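PDB 6HXP: citryl-CoA lyase from Hydrogenobacter thermophilus, which binds coenzyme A and, as a lyase of the citrate synthase family, probably splits citryl-CoA into acetyl-CoA and oxaloacetate. Local coordinates for residues T47-R52 with V158-G163; I62-A67 with I212-G217; A73-A78 with V222-T227; Y162-K167 with A196-F201. One frame throughout, in Å; residues are numbered along the deposited sequence.

Contact 1: residues T47-R52 with V158-G163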
loop_
_atom_site.group_PDB
_atom_site.type_symbol
_atom_site.label_atom_id
_atom_site.label_comp_id
_atom_site.label_asym_id
_atom_site.label_seq_id
_atom_site.Cartn_x
_atom_site.Cartn_y
_atom_site.Cartn_z
ATOM N N THR A 47 -0.567 -5.542 33.753
ATOM C CA THR A 47 -1.241 -5.870 34.992
ATOM C C THR A 47 -2.645 -6.442 34.638
ATOM O O THR A 47 -3.064 -6.410 33.481
ATOM C CB THR A 47 -1.425 -4.641 35.866
ATOM O OG1 THR A 47 -2.333 -3.737 35.227
ATOM C CG2 THR A 47 -0.132 -3.921 36.183
ATOM N N GLU A 48 -3.379 -6.934 35.640
ATOM C CA GLU A 48 -4.715 -7.442 35.363
ATOM C C GLU A 48 -5.631 -6.325 34.864
ATOM O O GLU A 48 -6.399 -6.525 33.928
ATOM C CB GLU A 48 -5.342 -8.052 36.616
ATOM C CG GLU A 48 -4.644 -9.318 37.073
ATOM C CD GLU A 48 -5.309 -10.027 38.233
ATOM O OE1 GLU A 48 -6.394 -9.587 38.679
ATOM O OE2 GLU A 48 -4.745 -11.051 38.675
ATOM N N ARG A 49 -5.518 -5.119 35.457
ATOM C CA ARG A 49 -6.366 -4.008 35.021
ATOM C C ARG A 49 -5.998 -3.533 33.622
ATOM O O ARG A 49 -6.882 -3.267 32.809
ATOM C CB ARG A 49 -6.267 -2.866 36.002
ATOM C CG ARG A 49 -6.970 -3.189 37.325
ATOM C CD ARG A 49 -6.673 -2.172 38.420
ATOM N NE ARG A 49 -7.369 -2.427 39.702
ATOM C CZ ARG A 49 -6.944 -3.270 40.642
ATOM N NH1 ARG A 49 -5.833 -3.978 40.457
ATOM N NH2 ARG A 49 -7.632 -3.417 41.775
ATOM N N GLU A 50 -4.708 -3.464 33.308
ATOM C CA GLU A 50 -4.278 -3.096 31.954
ATOM C C GLU A 50 -4.772 -4.105 30.941
ATOM O O GLU A 50 -5.153 -3.748 29.823
ATOM C CB GLU A 50 -2.744 -3.026 31.892
ATOM C CG GLU A 50 -2.154 -1.832 32.628
ATOM C CD GLU A 50 -0.656 -1.899 32.877
ATOM O OE1 GLU A 50 -0.064 -2.980 32.718
ATOM O OE2 GLU A 50 -0.079 -0.904 33.354
ATOM N N SER A 51 -4.721 -5.380 31.301
ATOM C CA SER A 51 -5.140 -6.459 30.392
ATOM C C SER A 51 -6.608 -6.265 30.034
ATOM O O SER A 51 -6.964 -6.297 28.858
ATOM C CB SER A 51 -4.985 -7.823 31.055
ATOM O OG SER A 51 -3.623 -8.140 31.334
ATOM N N ARG A 52 -7.462 -6.061 31.023
ATOM C CA ARG A 52 -8.891 -5.864 30.766
ATOM C C ARG A 52 -9.149 -4.610 29.951
ATOM O O ARG A 52 -10.014 -4.596 29.058
ATOM C CB ARG A 52 -9.626 -5.788 32.107
ATOM C CG ARG A 52 -9.652 -7.163 32.740
ATOM C CD ARG A 52 -10.283 -7.235 34.111
ATOM N NE ARG A 52 -10.175 -8.598 34.640
ATOM C CZ ARG A 52 -11.029 -9.155 35.493
ATOM N NH1 ARG A 52 -12.079 -8.473 35.933
ATOM N NH2 ARG A 52 -10.835 -10.398 35.917
ATOM N N VAL A 158 -15.058 0.824 37.155
ATOM C CA VAL A 158 -15.369 -0.436 37.871
ATOM C C VAL A 158 -14.084 -1.181 38.254
ATOM O O VAL A 158 -14.001 -1.788 39.333
ATOM C CB VAL A 158 -16.346 -1.336 37.051
ATOM C CG1 VAL A 158 -16.397 -2.773 37.589
ATOM C CG2 VAL A 158 -17.745 -0.729 37.042
ATOM N N LEU A 159 -13.080 -1.103 37.376
ATOM C CA LEU A 159 -11.803 -1.776 37.569
ATOM C C LEU A 159 -10.839 -1.011 38.424
ATOM O O LEU A 159 -9.780 -1.553 38.715
ATOM C CB LEU A 159 -11.157 -2.019 36.204
ATOM C CG LEU A 159 -11.880 -2.990 35.285
ATOM C CD1 LEU A 159 -11.130 -3.116 33.994
ATOM C CD2 LEU A 159 -12.015 -4.366 35.919
ATOM N N GLU A 160 -11.136 0.261 38.775
ATOM C CA GLU A 160 -10.242 1.124 39.543
ATOM C C GLU A 160 -8.983 1.442 38.726
ATOM O O GLU A 160 -7.920 1.661 39.290
ATOM C CB GLU A 160 -9.921 0.565 40.926
ATOM C CG GLU A 160 -11.180 0.317 41.725
ATOM C CD GLU A 160 -10.879 -0.217 43.103
ATOM O OE1 GLU A 160 -10.209 -1.271 43.194
ATOM O OE2 GLU A 160 -11.249 0.456 44.088
ATOM N N PHE A 161 -9.132 1.444 37.413
ATOM C CA PHE A 161 -8.099 1.802 36.456
ATOM C C PHE A 161 -8.130 3.306 36.181
ATOM O O PHE A 161 -7.093 3.918 35.943
ATOM C CB PHE A 161 -8.322 1.020 35.149
ATOM C CG PHE A 161 -7.475 1.478 34.001
ATOM C CD1 PHE A 161 -7.897 2.501 33.171
ATOM C CD2 PHE A 161 -6.290 0.851 33.713
ATOM C CE1 PHE A 161 -7.112 2.917 32.100
ATOM C CE2 PHE A 161 -5.540 1.224 32.609
ATOM C CZ PHE A 161 -5.941 2.269 31.831
ATOM N N TYR A 162 -9.329 3.888 36.161
ATOM C CA TYR A 162 -9.544 5.308 35.930
ATOM C C TYR A 162 -8.594 6.127 36.788
ATOM O O TYR A 162 -8.613 6.014 38.013
ATOM C CB TYR A 162 -11.010 5.638 36.235
ATOM C CG TYR A 162 -11.456 7.026 35.847
ATOM C CD1 TYR A 162 -11.207 8.115 36.674
ATOM C CD2 TYR A 162 -12.220 7.233 34.710
ATOM C CE1 TYR A 162 -11.717 9.378 36.377
ATOM C CE2 TYR A 162 -12.761 8.479 34.422
ATOM C CZ TYR A 162 -12.454 9.564 35.220
ATOM O OH TYR A 162 -12.982 10.794 34.919
ATOM N N GLY A 163 -7.777 6.949 36.137
ATOM C CA GLY A 163 -6.784 7.751 36.829
ATOM C C GLY A 163 -6.694 9.169 36.327
ATOM O O GLY A 163 -7.659 9.708 35.786
#
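Arg49, in the first turn of helix 48-60, faces Phe161 in the loop that follows helix 147-158, their CA atoms 6.2 Å apart. The loop begins with a Schellman motif, in which Glu160 takes a positive phi and ends the helix before it. Arg49 carries the polar part of the contact. Its chain runs extended from CG to NE (chi2 169°, chi3 178°), a reach that sets NE 2.7 Å from the carbonyl oxygen of Leu159. The NE-H meets that oxygen almost in line with the C=O bond, but the hydrogen bond is itself bent, 131° at the hydrogen, and the oxygen is tilted out of the guanidinium plane. Beyond it, NH2 of Arg49 and OE1 of Glu160 form a long salt bridge of 3.6 Å, at the edge of the guanidinium. One turn on, Arg52 supplies aliphatic cover: its CB touches CD1 of Leu159 at 3.6 Å, and its CD lies 3.8 Å from CD2 of the same leucine. Phe161 sends CD2 of its ring to within 4.3 Å of the Arg49 carbonyl oxygen. A capping box of Thr47 and Glu50 secures the start of the helix, with Glu50 N donating to Thr47 OG1 (3.1 Å) and Thr47 N to Glu50 OE1 (2.8 Å). The contact lies at the surface, tying the start of helix 48-60 to the connection between helices 147-158 and 164-180. Phe161 packs on Ile195 of helix 188-198, while both it and Leu159 pack on Met53 of helix 48-60.

Contact 2: residues I62-A67 with I212-G217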
loop_
_atom_site.group_PDB
_atom_site.type_symbol
_atom_site.label_atom_id
_atom_site.label_comp_id
_atom_site.label_asym_id
_atom_site.label_seq_id
_atom_site.Cartn_x
_atom_site.Cartn_y
_atom_site.Cartn_z
ATOM N N ILE A 62 -13.350 -2.460 16.608
ATOM C CA ILE A 62 -13.137 -3.594 15.708
ATOM C C ILE A 62 -13.685 -3.395 14.304
ATOM O O ILE A 62 -13.080 -3.882 13.336
ATOM C CB ILE A 62 -13.620 -4.894 16.354
ATOM C CG1 ILE A 62 -13.017 -6.076 15.597
ATOM C CG2 ILE A 62 -15.140 -4.991 16.449
ATOM C CD1 ILE A 62 -13.124 -7.365 16.346
ATOM N N ASP A 63 -14.788 -2.649 14.165
ATOM C CA ASP A 63 -15.301 -2.346 12.826
ATOM C C ASP A 63 -16.255 -1.171 12.907
ATOM O O ASP A 63 -16.825 -0.895 13.956
ATOM C CB ASP A 63 -16.031 -3.548 12.159
ATOM C CG ASP A 63 -16.153 -3.380 10.652
ATOM O OD1 ASP A 63 -15.112 -3.174 9.987
ATOM O OD2 ASP A 63 -17.320 -3.354 10.141
ATOM N N HIS A 64 -16.446 -0.495 11.777
ATOM C CA HIS A 64 -17.400 0.618 11.727
ATOM C C HIS A 64 -18.216 0.565 10.457
ATOM O O HIS A 64 -18.696 1.590 9.984
ATOM C CB HIS A 64 -16.685 1.968 11.881
ATOM C CG HIS A 64 -17.591 3.027 12.451
ATOM N ND1 HIS A 64 -18.222 3.969 11.639
ATOM C CD2 HIS A 64 -18.048 3.174 13.705
ATOM C CE1 HIS A 64 -18.969 4.704 12.453
ATOM N NE2 HIS A 64 -18.883 4.275 13.708
ATOM N N GLY A 65 -18.315 -0.611 9.866
ATOM C CA GLY A 65 -19.129 -0.828 8.692
ATOM C C GLY A 65 -18.434 -0.469 7.395
ATOM O O GLY A 65 -17.217 -0.298 7.318
ATOM N N ILE A 66 -19.227 -0.486 6.319
ATOM C CA ILE A 66 -18.703 -0.286 4.990
ATOM C C ILE A 66 -18.539 1.175 4.627
ATOM O O ILE A 66 -17.815 1.452 3.657
ATOM C CB ILE A 66 -19.579 -1.091 4.000
ATOM C CG1 ILE A 66 -18.903 -1.366 2.696
ATOM C CG2 ILE A 66 -20.935 -0.429 3.796
ATOM C CD1 ILE A 66 -19.671 -2.459 1.891
ATOM N N ALA A 67 -19.073 2.123 5.392
ATOM C CA ALA A 67 -19.024 3.505 5.010
ATOM C C ALA A 67 -17.701 4.251 5.098
ATOM O O ALA A 67 -17.541 5.157 4.305
ATOM C CB ALA A 67 -20.055 4.292 5.772
ATOM N N ILE A 212 -4.485 -2.005 15.029
ATOM C CA ILE A 212 -4.569 -3.370 15.521
ATOM C C ILE A 212 -6.036 -3.778 15.742
ATOM O O ILE A 212 -6.401 -4.894 15.389
ATOM C CB ILE A 212 -3.767 -3.501 16.825
ATOM C CG1 ILE A 212 -2.295 -3.393 16.529
ATOM C CG2 ILE A 212 -4.094 -4.831 17.561
ATOM C CD1 ILE A 212 -1.409 -3.129 17.776
ATOM N N GLY A 213 -6.808 -2.881 16.302
ATOM C CA GLY A 213 -8.211 -3.149 16.597
ATOM C C GLY A 213 -9.051 -3.281 15.365
ATOM O O GLY A 213 -9.963 -4.108 15.349
ATOM N N ARG A 214 -8.823 -2.439 14.366
ATOM C CA ARG A 214 -9.689 -2.395 13.160
ATOM C C ARG A 214 -9.325 -3.397 12.076
ATOM O O ARG A 214 -10.163 -3.732 11.218
ATOM C CB ARG A 214 -9.703 -0.983 12.604
ATOM C CG ARG A 214 -10.526 -0.728 11.345
ATOM C CD ARG A 214 -11.995 -1.038 11.498
ATOM N NE ARG A 214 -12.604 -0.275 12.590
ATOM C CZ ARG A 214 -13.031 0.984 12.532
ATOM N NH1 ARG A 214 -13.034 1.652 11.368
ATOM N NH2 ARG A 214 -13.496 1.582 13.627
ATOM N N VAL A 215 -8.065 -3.869 12.041
ATOM C CA VAL A 215 -7.680 -4.818 10.989
ATOM C C VAL A 215 -8.605 -6.040 10.936
ATOM O O VAL A 215 -8.907 -6.471 9.823
ATOM C CB VAL A 215 -6.173 -5.182 11.119
ATOM C CG1 VAL A 215 -5.851 -6.541 10.502
ATOM C CG2 VAL A 215 -5.338 -4.096 10.449
ATOM N N PRO A 216 -9.102 -6.615 12.040
ATOM C CA PRO A 216 -10.052 -7.717 11.893
ATOM C C PRO A 216 -11.287 -7.315 11.080
ATOM O O PRO A 216 -11.758 -8.108 10.287
ATOM C CB PRO A 216 -10.402 -8.097 13.315
ATOM C CG PRO A 216 -9.173 -7.685 14.124
ATOM C CD PRO A 216 -8.742 -6.395 13.454
ATOM N N GLY A 217 -11.799 -6.119 11.286
ATOM C CA GLY A 217 -12.919 -5.632 10.491
ATOM C C GLY A 217 -12.535 -5.520 9.020
ATOM O O GLY A 217 -13.308 -5.922 8.135
#
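An Asx turn, in the loop between helices 48-60 and 69-79, rests on a kinked part of helix 206-228, where Ile62 and Asp63 meet Gly213, Arg214 and Gly217. The kink comes at Pro216 and Gly217, whose nitrogens make no bond to the preceding turn. The carbonyl oxygen of Gly213 is thereby left without a hydrogen-bond partner, and the CA-H of Ile62 points straight at it, CA to O 3.2 Å and 174° at the hydrogen. Alongside, CG1 of Ile62 packs on CB of Pro216 at 4.0 Å. CA of Gly217 sits 3.3 Å from OD1 of Asp63; a side chain at this glycine would run into that oxygen and the Ile62 carbonyl. Bends at chi2 (60°) and chi3 (57°) lay the Arg214 guanidinium flat against the backbone of Asp63 and His64. The backbone N of His64 lies 3.8 Å above the centre of one guanidinium face, while NE of Arg214 bonds to the carbonyl oxygen of Val61. OD2 of Asp63 accepts from Gly65 N at 2.9 Å, which makes the turn, and also bonds to His221 and to Thr10 of the second subunit. The buried aspartate thus joins loop, helix and neighbouring subunit; the positive charge of Arg214, its NE 4.6 Å from OD1 of Asp63 and not in contact, is likely to favour the charged form of the carboxylate.

Contact 3: residues A73-A78 with V222-T227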
loop_
_atom_site.group_PDB
_atom_site.type_symbol
_atom_site.label_atom_id
_atom_site.label_comp_id
_atom_site.label_asym_id
_atom_site.label_seq_id
_atom_site.Cartn_x
_atom_site.Cartn_y
_atom_site.Cartn_z
ATOM N N ALA A 73 -11.801 1.839 0.424
ATOM C CA ALA A 73 -10.505 1.569 -0.240
ATOM C C ALA A 73 -10.175 0.085 -0.247
ATOM O O ALA A 73 -9.759 -0.472 -1.262
ATOM C CB ALA A 73 -9.381 2.365 0.415
ATOM N N ALA A 74 -10.328 -0.569 0.911
ATOM C CA ALA A 74 -10.017 -2.003 0.999
ATOM C C ALA A 74 -10.843 -2.832 0.041
ATOM O O ALA A 74 -10.338 -3.704 -0.665
ATOM C CB ALA A 74 -10.269 -2.499 2.420
ATOM N N ARG A 75 -12.154 -2.568 0.012
ATOM C CA ARG A 75 -13.032 -3.331 -0.850
ATOM C C ARG A 75 -12.849 -2.998 -2.333
ATOM O O ARG A 75 -12.950 -3.885 -3.174
ATOM C CB ARG A 75 -14.492 -3.132 -0.415
ATOM C CG ARG A 75 -14.727 -3.683 0.990
ATOM C CD ARG A 75 -16.164 -3.505 1.504
ATOM N NE ARG A 75 -16.975 -4.525 0.882
ATOM C CZ ARG A 75 -17.775 -5.453 1.442
ATOM N NH1 ARG A 75 -17.973 -5.498 2.789
ATOM N NH2 ARG A 75 -18.407 -6.312 0.679
ATOM N N SER A 76 -12.535 -1.752 -2.665
ATOM C CA SER A 76 -12.271 -1.352 -4.057
ATOM C C SER A 76 -10.981 -2.031 -4.538
ATOM O O SER A 76 -10.960 -2.575 -5.642
ATOM C CB SER A 76 -12.150 0.168 -4.199
ATOM O OG SER A 76 -13.393 0.756 -3.857
ATOM N N VAL A 77 -9.923 -2.060 -3.728
ATOM C CA VAL A 77 -8.711 -2.780 -4.108
ATOM C C VAL A 77 -8.995 -4.286 -4.282
ATOM O O VAL A 77 -8.565 -4.881 -5.256
ATOM C CB VAL A 77 -7.595 -2.477 -3.109
ATOM C CG1 VAL A 77 -6.442 -3.448 -3.245
ATOM C CG2 VAL A 77 -7.105 -1.047 -3.331
ATOM N N ALA A 78 -9.779 -4.883 -3.377
ATOM C CA ALA A 78 -10.148 -6.277 -3.532
ATOM C C ALA A 78 -10.907 -6.485 -4.852
ATOM O O ALA A 78 -10.635 -7.455 -5.584
ATOM C CB ALA A 78 -11.052 -6.685 -2.375
ATOM N N VAL A 222 -12.834 -7.328 3.354
ATOM C CA VAL A 222 -12.168 -7.777 2.149
ATOM C C VAL A 222 -12.572 -9.197 1.792
ATOM O O VAL A 222 -12.835 -9.516 0.636
ATOM C CB VAL A 222 -10.646 -7.621 2.306
ATOM C CG1 VAL A 222 -9.901 -8.257 1.122
ATOM C CG2 VAL A 222 -10.292 -6.163 2.430
ATOM N N TYR A 223 -12.651 -10.059 2.798
ATOM C CA TYR A 223 -13.088 -11.437 2.548
ATOM C C TYR A 223 -14.516 -11.418 1.960
ATOM O O TYR A 223 -14.833 -12.165 1.036
ATOM C CB TYR A 223 -13.033 -12.248 3.855
ATOM C CG TYR A 223 -13.649 -13.620 3.734
ATOM C CD1 TYR A 223 -12.946 -14.683 3.171
ATOM C CD2 TYR A 223 -14.956 -13.846 4.130
ATOM C CE1 TYR A 223 -13.533 -15.950 3.054
ATOM C CE2 TYR A 223 -15.579 -15.068 3.901
ATOM C CZ TYR A 223 -14.850 -16.123 3.401
ATOM O OH TYR A 223 -15.525 -17.322 3.245
ATOM N N GLU A 224 -15.408 -10.628 2.540
ATOM C CA GLU A 224 -16.774 -10.546 2.043
ATOM C C GLU A 224 -16.792 -10.055 0.591
ATOM O O GLU A 224 -17.481 -10.633 -0.268
ATOM C CB GLU A 224 -17.610 -9.643 2.958
ATOM C CG GLU A 224 -19.080 -9.664 2.585
ATOM C CD GLU A 224 -19.933 -8.825 3.500
ATOM O OE1 GLU A 224 -19.643 -7.626 3.661
ATOM O OE2 GLU A 224 -20.891 -9.383 4.093
ATOM N N GLU A 225 -15.988 -9.021 0.275
ATOM C CA GLU A 225 -15.962 -8.519 -1.091
ATOM C C GLU A 225 -15.463 -9.628 -2.064
ATOM O O GLU A 225 -16.018 -9.802 -3.148
ATOM C CB GLU A 225 -15.032 -7.312 -1.198
ATOM C CG GLU A 225 -15.111 -6.596 -2.540
ATOM C CD GLU A 225 -16.421 -5.877 -2.804
ATOM O OE1 GLU A 225 -17.042 -5.390 -1.825
ATOM O OE2 GLU A 225 -16.822 -5.772 -3.992
ATOM N N LEU A 226 -14.404 -10.339 -1.685
ATOM C CA LEU A 226 -13.828 -11.365 -2.555
ATOM C C LEU A 226 -14.706 -12.580 -2.775
ATOM O O LEU A 226 -14.564 -13.221 -3.814
ATOM C CB LEU A 226 -12.486 -11.832 -2.004
ATOM C CG LEU A 226 -11.350 -10.801 -2.035
ATOM C CD1 LEU A 226 -10.113 -11.324 -1.302
ATOM C CD2 LEU A 226 -11.001 -10.421 -3.496
ATOM N N THR A 227 -15.552 -12.927 -1.802
ATOM C CA THR A 227 -16.335 -14.154 -1.851
ATOM C C THR A 227 -17.783 -13.946 -2.161
ATOM O O THR A 227 -18.475 -14.941 -2.431
ATOM C CB THR A 227 -16.172 -14.916 -0.520
ATOM O OG1 THR A 227 -16.723 -14.145 0.557
ATOM C CG2 THR A 227 -14.716 -15.307 -0.265
#
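OE1 of Glu225 is gripped side-on by two nitrogens of Arg75, NE at 2.8 Å and NH2 at 3.0 Å. Both lie with the oxygen in the guanidinium plane, but the carboxylate is turned almost perpendicular to that plane: NE uses the anti lone pair of OE1, whereas NH2 comes from above the carboxylate. The third nitrogen, NH1, donates to OE1 of Glu224 at 2.8 Å, a nearly straight bond (171° at the hydrogen) to its anti lone pair. A bend at chi3 (78°) in an otherwise extended chain turns the guanidinium toward helix 206-228, where it reaches both acids. All three residues have further partners: NH1 of Arg75 also bonds to His221, Glu225 to Lys234, and Glu224 to Thr7 and Gly8 of the second subunit. A leucine in place of Arg75 would probably leave Glu224 and Glu225 without the cation they share, Glu225 keeping only Lys234 of the partners named, and let the Glu224 carboxylate that meets the second subunit turn more freely. Beside the ion pairs, CB of Ala74 touches CG2 of Val222 at 3.7 Å, and one turn later CB of Ala78 touches both CG1 of Val222 (4.0 Å) and CD2 of Leu226 (3.9 Å). The axes of the two short segments approach to 8.9 Å. Helices 69-79 and 206-228 run here in roughly the same direction, crossing at -32°, a pair in which alanines of the first pack on Val222 and Leu226 of the second, with a salt-bridge network along one side, within the all-helical core of a citrate synthase-type fold.

Contact 4: residues Y162-K167 with A196-F201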
loop_
_atom_site.group_PDB
_atom_site.type_symbol
_atom_site.label_atom_id
_atom_site.label_comp_id
_atom_site.label_asym_id
_atom_site.label_seq_id
_atom_site.Cartn_x
_atom_site.Cartn_y
_atom_site.Cartn_z
ATOM N N TYR A 162 -9.329 3.888 36.161
ATOM C CA TYR A 162 -9.544 5.308 35.930
ATOM C C TYR A 162 -8.594 6.127 36.788
ATOM O O TYR A 162 -8.613 6.014 38.013
ATOM C CB TYR A 162 -11.010 5.638 36.235
ATOM C CG TYR A 162 -11.456 7.026 35.847
ATOM C CD1 TYR A 162 -11.207 8.115 36.674
ATOM C CD2 TYR A 162 -12.220 7.233 34.710
ATOM C CE1 TYR A 162 -11.717 9.378 36.377
ATOM C CE2 TYR A 162 -12.761 8.479 34.422
ATOM C CZ TYR A 162 -12.454 9.564 35.220
ATOM O OH TYR A 162 -12.982 10.794 34.919
ATOM N N GLY A 163 -7.777 6.949 36.137
ATOM C CA GLY A 163 -6.784 7.751 36.829
ATOM C C GLY A 163 -6.694 9.169 36.327
ATOM O O GLY A 163 -7.659 9.708 35.786
ATOM N N GLU A 164 -5.530 9.759 36.507
ATOM C CA GLU A 164 -5.295 11.177 36.217
ATOM C C GLU A 164 -5.544 11.558 34.763
ATOM O O GLU A 164 -6.080 12.631 34.502
ATOM C CB GLU A 164 -3.874 11.606 36.646
ATOM C CG GLU A 164 -2.727 10.889 35.954
ATOM C CD GLU A 164 -1.346 11.217 36.492
ATOM O OE1 GLU A 164 -1.230 12.189 37.268
ATOM O OE2 GLU A 164 -0.376 10.515 36.125
ATOM N N HIS A 165 -5.178 10.667 33.820
ATOM C CA HIS A 165 -5.402 10.940 32.401
ATOM C C HIS A 165 -6.878 10.866 32.012
ATOM O O HIS A 165 -7.368 11.717 31.275
ATOM C CB HIS A 165 -4.526 10.044 31.511
ATOM C CG HIS A 165 -3.056 10.310 31.678
ATOM N ND1 HIS A 165 -2.284 9.587 32.586
ATOM C CD2 HIS A 165 -2.271 11.229 31.076
ATOM C CE1 HIS A 165 -1.057 10.099 32.504
ATOM N NE2 HIS A 165 -0.996 11.083 31.610
ATOM N N CYS A 166 -7.585 9.856 32.511
ATOM C CA CYS A 166 -9.030 9.737 32.275
ATOM C C CYS A 166 -9.745 10.954 32.863
ATOM O O CYS A 166 -10.629 11.545 32.220
ATOM C CB CYS A 166 -9.576 8.457 32.871
ATOM S SG CYS A 166 -9.025 6.966 32.030
ATOM N N LYS A 167 -9.372 11.338 34.102
ATOM C CA LYS A 167 -9.984 12.490 34.794
ATOM C C LYS A 167 -9.771 13.771 34.021
ATOM O O LYS A 167 -10.722 14.537 33.825
ATOM C CB LYS A 167 -9.402 12.641 36.209
ATOM C CG LYS A 167 -9.997 13.807 36.998
ATOM C CD LYS A 167 -9.476 13.831 38.408
ATOM C CE LYS A 167 -9.645 15.163 39.134
ATOM N NZ LYS A 167 -10.935 15.817 38.819
ATOM N N ALA A 196 -5.027 4.791 26.830
ATOM C CA ALA A 196 -3.679 4.411 26.424
ATOM C C ALA A 196 -2.658 5.283 27.166
ATOM O O ALA A 196 -1.579 4.812 27.522
ATOM C CB ALA A 196 -3.510 4.565 24.920
ATOM N N SER A 197 -2.994 6.544 27.425
ATOM C CA SER A 197 -2.108 7.424 28.197
ATOM C C SER A 197 -2.009 6.986 29.632
ATOM O O SER A 197 -0.926 6.996 30.212
ATOM C CB SER A 197 -2.573 8.872 28.099
ATOM O OG SER A 197 -2.535 9.366 26.764
ATOM N N GLU A 198 -3.141 6.546 30.210
ATOM C CA GLU A 198 -3.175 6.018 31.581
ATOM C C GLU A 198 -2.235 4.817 31.711
ATOM O O GLU A 198 -1.661 4.603 32.801
ATOM C CB GLU A 198 -4.598 5.634 31.989
ATOM C CG GLU A 198 -4.828 5.718 33.484
ATOM C CD GLU A 198 -5.100 7.149 33.894
ATOM O OE1 GLU A 198 -6.274 7.574 33.777
ATOM O OE2 GLU A 198 -4.126 7.896 34.131
ATOM N N MET A 199 -2.115 3.996 30.633
ATOM C CA MET A 199 -1.208 2.835 30.547
ATOM C C MET A 199 0.264 3.242 30.345
ATOM O O MET A 199 1.118 2.366 30.317
ATOM C CB MET A 199 -1.594 1.914 29.362
ATOM C CG MET A 199 -2.897 1.189 29.528
ATOM S SD MET A 199 -3.377 0.420 27.997
ATOM C CE MET A 199 -4.925 -0.351 28.438
ATOM N N GLY A 200 0.560 4.531 30.142
ATOM C CA GLY A 200 1.916 4.990 29.929
ATOM C C GLY A 200 2.458 4.850 28.515
ATOM O O GLY A 200 3.680 4.922 28.328
ATOM N N PHE A 201 1.590 4.674 27.505
ATOM C CA PHE A 201 2.052 4.598 26.146
ATOM C C PHE A 201 2.370 5.966 25.581
ATOM O O PHE A 201 1.710 6.952 25.906
ATOM C CB PHE A 201 1.022 3.921 25.247
ATOM C CG PHE A 201 0.984 2.420 25.457
ATOM C CD1 PHE A 201 2.023 1.610 24.994
ATOM C CD2 PHE A 201 -0.127 1.806 26.024
ATOM C CE1 PHE A 201 1.959 0.227 25.110
ATOM C CE2 PHE A 201 -0.190 0.411 26.121
ATOM C CZ PHE A 201 0.857 -0.357 25.678
#
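Glu198 swings CG to the far side of its CA from the backbone N (chi1 -153°) and then bends at chi2 (81°), which carries its carboxylate to the first turn of helix 164-180, at the level of His165. OE2 takes two bonds from that histidine. The backbone N, at 3.0 Å, uses the syn lone pair, while ND1, at 2.9 Å, comes from above the carboxylate plane on the same face and keeps the oxygen near the plane of its own ring. OE1 accepts from Cys166 N at 2.9 Å, and more weakly from Gly163 N. The carboxylate lies so close to Gly163, CD to CA 3.4 Å, that a side chain there would collide with it. Ser197 completes the contact, its CB making an off-centre CH-pi approach over the His165 ring, 4.2 Å from the centroid. The His165 side chain also packs on Ile110 and Val114 of helix 101-116. A glutamine in place of Glu198 would probably lose part of this grip, since its amide NH2 could not accept from the donors that one of the carboxylate oxygens now serves. Backbone N-H groups at the start of a helix, together with the ND1 proton of His165, are likely to stabilise the negative charge of Glu198; one carboxylate, probably ionised, thus joins helix 188-198 to the start of helix 164-180.

How the contacts relate
From the N terminus, residues 47-52, 62-67 and 73-78 open contacts 1, 2 and 3 in turn. Residues 158-163 close the first loop. Contact 4 begins where contact 1 ends, sharing Tyr162 and Gly163, and closes a short loop at 196-201, nested inside contacts 2 and 3, which 212-217 and 222-227 close. Contacts 1, 2 and 3 therefore all cross one another. Contacts 1 and 4 tie the connection 158-163 and the start of helix 164-180 to helices 48-60 and 188-198, adjoining where Phe161 packs on Glu198 and Met199. Contacts 2 and 3 bind loop 62-67 and helix 69-79 to helix 206-228, meet where Ile66 touches Arg75, and both reach the second subunit.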